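Local coordinates for uncharacterized hypothetical protein (Bacteroides uniformis, PDB 4EIU), which is of unknown function but belongs to the DUF3823 family, whose N-terminal domain is grouped with transthyretin-like beta folds, at residues T27-L38 and N50-F61. Sequence-based numbering, arbitrary orientation.
Sequences TDQGSEGIRVRL and NPDFYCMMDGTF
Asp-52 OD1 accepts hydrogen bonds from Arg-37 NE and from Gln-48 NE2. The Arg-37 guanidinium grips both carboxylate oxygens side-on. Arg-37 NE lies 3.0 Å from Asp-52 OD1. Arg-37 NH2 donates to the syn lone pair of Asp-52 OD2 at 2.8 Å, and the pair is a salt bridge. The two side chains lie alongside each other, and their flat groups are nearly coplanar, 26° apart. Arg-35 makes a long salt bridge, with Arg-35 NE 3.8 Å from Asp-52 OD2; the oxygen lies well out of the guanidinium plane and no N-H points at it. The main partner of Arg-35 is Asp-76 on the neighbouring strand 69-76. A leucine in place of Arg-37 would probably leave the Asp-52 carboxylate without its paired donors and freer to turn.

The backbones pair antiparallel. Val-36 N donates to Phe-53 O, and Phe-53 N donates back to Val-36 O. Here the short strand 53-54 forms an edge of the five-stranded antiparallel sheet, beside strand 35-40, in a domain assigned to the transthyretin clan. On the Val-36 face, Val-36 CB sits over the Phe-53 ring, 3.9 Å from its centroid. Leu-38 CD1 meets the edge of the same ring. With CG2 anti to the carbonyl carbon, Val-36 turns this methyl over one face of Phe-61, which belongs to a second sheet.

On the other face, Ser-31 CA packs over the Tyr-54 ring, while Arg-35 CB comes within 3.5 Å of Tyr-54 CE2. Water 2 lies in the ring plane and links Tyr-54 OH to Ser-31 O. Further along, Gln-29 extends its chain, and Gln-29 NE2 donates a hydrogen bond to Tyr-54 O at 2.9 Å, from above the carbonyl plane. Water 1 joins Asp-28 O, Ile-34 N and Cys-55 O.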
# COMPACT_ATOMS: atom_id res chain seq x y z
N THR A 27 -1.18 -4.16 2.67
CA THR A 27 0.09 -3.47 2.60
C THR A 27 1.21 -4.35 3.22
O THR A 27 1.06 -5.55 3.36
CB THR A 27 -0.01 -2.06 3.22
OG1 THR A 27 1.13 -1.27 2.85
CG2 THR A 27 -0.24 -2.11 4.76
N ASP A 28 2.35 -3.71 3.47
CA ASP A 28 3.56 -4.36 3.98
C ASP A 28 4.00 -3.49 5.14
O ASP A 28 4.02 -2.27 5.00
CB ASP A 28 4.63 -4.34 2.89
CG ASP A 28 5.87 -5.16 3.25
OD1 ASP A 28 5.71 -6.34 3.69
OD2 ASP A 28 6.98 -4.61 3.05
N GLN A 29 4.30 -4.09 6.30
CA GLN A 29 4.71 -3.27 7.45
C GLN A 29 6.21 -2.91 7.29
O GLN A 29 7.06 -3.51 7.90
CB GLN A 29 4.44 -3.98 8.79
CG GLN A 29 4.50 -2.99 9.97
CD GLN A 29 3.93 -3.57 11.26
OE1 GLN A 29 4.23 -4.69 11.63
NE2 GLN A 29 3.15 -2.78 11.99
N GLY A 30 6.50 -2.01 6.37
CA GLY A 30 7.83 -1.41 6.17
C GLY A 30 7.59 0.05 5.82
O GLY A 30 6.41 0.47 5.65
N SER A 31 8.68 0.77 5.62
CA SER A 31 8.65 2.21 5.31
C SER A 31 7.87 2.52 4.06
O SER A 31 7.40 3.64 3.90
CB SER A 31 10.08 2.77 5.15
OG SER A 31 10.87 2.56 6.31
N GLU A 32 7.75 1.53 3.16
CA GLU A 32 7.02 1.70 1.88
C GLU A 32 5.53 1.29 1.97
O GLU A 32 4.82 1.18 0.95
CB GLU A 32 7.70 0.93 0.76
CG GLU A 32 9.20 1.22 0.67
CD GLU A 32 10.06 0.41 1.65
OE1 GLU A 32 9.56 -0.51 2.35
OE2 GLU A 32 11.25 0.74 1.73
N GLY A 33 5.05 1.10 3.18
CA GLY A 33 3.69 0.64 3.41
C GLY A 33 2.74 1.80 3.67
O GLY A 33 2.82 2.84 3.02
N ILE A 34 1.85 1.65 4.66
CA ILE A 34 0.89 2.72 4.99
C ILE A 34 1.34 3.38 6.29
O ILE A 34 1.29 2.76 7.38
CB ILE A 34 -0.55 2.22 5.13
CG1 ILE A 34 -1.05 1.56 3.86
CG2 ILE A 34 -1.46 3.39 5.61
CD1 ILE A 34 -2.43 0.91 3.97
N ARG A 35 1.83 4.60 6.12
CA ARG A 35 2.37 5.44 7.19
C ARG A 35 1.30 6.13 7.99
O ARG A 35 0.35 6.68 7.42
CB ARG A 35 3.34 6.47 6.62
CG ARG A 35 4.25 7.15 7.63
CD ARG A 35 5.12 8.19 6.97
NE ARG A 35 4.29 9.35 6.62
CZ ARG A 35 4.74 10.45 6.02
NH1 ARG A 35 6.02 10.57 5.67
NH2 ARG A 35 3.88 11.42 5.72
N VAL A 36 1.49 6.18 9.31
CA VAL A 36 0.57 6.82 10.23
C VAL A 36 1.36 7.86 11.03
O VAL A 36 2.39 7.54 11.67
CB VAL A 36 -0.11 5.80 11.20
CG1 VAL A 36 -1.18 6.49 12.05
CG2 VAL A 36 -0.70 4.62 10.40
N ARG A 37 0.85 9.09 11.04
CA ARG A 37 1.48 10.22 11.75
C ARG A 37 0.46 10.89 12.65
O ARG A 37 -0.58 11.43 12.17
CB ARG A 37 2.05 11.22 10.71
CG ARG A 37 2.54 12.53 11.28
CD ARG A 37 3.21 13.39 10.21
NE ARG A 37 4.43 12.75 9.73
CZ ARG A 37 5.14 13.20 8.71
NH1 ARG A 37 4.77 14.33 8.11
NH2 ARG A 37 6.23 12.56 8.31
N LEU A 38 0.78 10.88 13.94
CA LEU A 38 -0.02 11.46 14.99
C LEU A 38 0.65 12.73 15.49
O LEU A 38 1.74 12.68 16.05
CB LEU A 38 -0.17 10.45 16.16
CG LEU A 38 -0.61 8.99 15.84
CD1 LEU A 38 -0.64 8.06 17.08
CD2 LEU A 38 -1.94 8.93 15.13
N ASN A 50 5.00 10.69 18.86
CA ASN A 50 5.15 9.33 18.34
C ASN A 50 5.76 9.34 16.95
O ASN A 50 5.21 9.97 16.04
CB ASN A 50 3.78 8.66 18.26
CG ASN A 50 3.05 8.65 19.58
OD1 ASN A 50 2.20 9.49 19.84
ND2 ASN A 50 3.41 7.70 20.45
N PRO A 51 6.92 8.69 16.77
CA PRO A 51 7.45 8.54 15.42
C PRO A 51 6.40 7.99 14.44
O PRO A 51 5.44 7.31 14.84
CB PRO A 51 8.63 7.56 15.58
CG PRO A 51 8.86 7.39 17.04
CD PRO A 51 7.69 7.94 17.79
N ASP A 52 6.54 8.38 13.17
CA ASP A 52 5.73 7.80 12.16
C ASP A 52 5.79 6.28 12.30
O ASP A 52 6.87 5.73 12.52
CB ASP A 52 6.25 8.14 10.77
CG ASP A 52 6.16 9.63 10.43
OD1 ASP A 52 5.49 10.37 11.19
OD2 ASP A 52 6.77 10.02 9.41
N PHE A 53 4.66 5.63 12.15
CA PHE A 53 4.61 4.16 12.28
C PHE A 53 3.78 3.60 11.18
O PHE A 53 3.18 4.38 10.42
CB PHE A 53 4.20 3.70 13.69
CG PHE A 53 2.81 4.09 14.10
CD1 PHE A 53 2.59 5.28 14.77
CD2 PHE A 53 1.74 3.25 13.88
CE1 PHE A 53 1.31 5.65 15.17
CE2 PHE A 53 0.46 3.64 14.23
CZ PHE A 53 0.24 4.84 14.89
N TYR A 54 3.78 2.28 11.04
CA TYR A 54 3.23 1.62 9.86
C TYR A 54 2.15 0.58 10.20
O TYR A 54 2.21 -0.11 11.24
CB TYR A 54 4.37 1.05 9.00
CG TYR A 54 5.21 2.15 8.47
CD1 TYR A 54 6.27 2.66 9.22
CD2 TYR A 54 4.93 2.74 7.24
CE1 TYR A 54 7.01 3.73 8.76
CE2 TYR A 54 5.67 3.82 6.78
CZ TYR A 54 6.71 4.30 7.55
OH TYR A 54 7.42 5.38 7.09
N CYS A 55 1.12 0.54 9.35
CA CYS A 55 0.11 -0.51 9.36
C CYS A 55 0.73 -1.92 9.22
O CYS A 55 1.75 -2.11 8.57
CB CYS A 55 -0.90 -0.36 8.25
SG CYS A 55 -1.93 1.12 8.39
N MSE A 56 0.04 -2.87 9.81
CA MSE A 56 0.24 -4.28 9.53
C MSE A 56 -0.27 -4.59 8.16
O MSE A 56 -1.03 -3.82 7.54
CB MSE A 56 -0.44 -5.14 10.63
CG MSE A 56 0.21 -4.93 12.03
SE MSE A 56 -0.72 -5.98 13.36
CE MSE A 56 -2.08 -4.68 13.58
N MSE A 57 0.10 -5.76 7.69
CA MSE A 57 -0.18 -6.14 6.29
C MSE A 57 -1.65 -6.15 5.95
O MSE A 57 -1.98 -6.06 4.78
CB MSE A 57 0.40 -7.54 5.98
CG MSE A 57 -0.15 -8.65 6.75
SE MSE A 57 1.08 -10.21 6.45
CE MSE A 57 0.66 -10.51 4.60
N ASP A 58 -2.50 -6.30 6.97
CA ASP A 58 -3.96 -6.35 6.79
C ASP A 58 -4.66 -4.97 6.70
O ASP A 58 -5.86 -4.87 6.60
CB ASP A 58 -4.58 -7.25 7.88
CG ASP A 58 -4.59 -6.61 9.26
OD1 ASP A 58 -4.02 -5.54 9.50
OD2 ASP A 58 -5.18 -7.24 10.13
N GLY A 59 -3.88 -3.91 6.68
CA GLY A 59 -4.37 -2.56 6.54
C GLY A 59 -4.88 -1.99 7.85
O GLY A 59 -5.58 -0.98 7.84
N THR A 60 -4.54 -2.62 8.99
CA THR A 60 -4.88 -2.05 10.31
C THR A 60 -3.62 -1.53 11.00
O THR A 60 -2.51 -1.90 10.61
CB THR A 60 -5.59 -3.05 11.22
OG1 THR A 60 -4.69 -4.14 11.59
CG2 THR A 60 -6.89 -3.63 10.56
N PHE A 61 -3.79 -0.71 12.05
CA PHE A 61 -2.66 -0.21 12.84
C PHE A 61 -3.08 -0.06 14.26
O PHE A 61 -4.26 0.07 14.55
CB PHE A 61 -2.09 1.11 12.31
CG PHE A 61 -3.04 2.31 12.38
CD1 PHE A 61 -3.08 3.12 13.53
CD2 PHE A 61 -3.77 2.70 11.28
CE1 PHE A 61 -3.95 4.24 13.58
CE2 PHE A 61 -4.62 3.81 11.32
CZ PHE A 61 -4.70 4.59 12.48
O HOH W 1 2.41 -0.54 6.43
O HOH W 2 7.45 6.39 4.32
O HOH W 3 2.95 8.91 14.56
O HOH W 4 2.23 12.00 18.54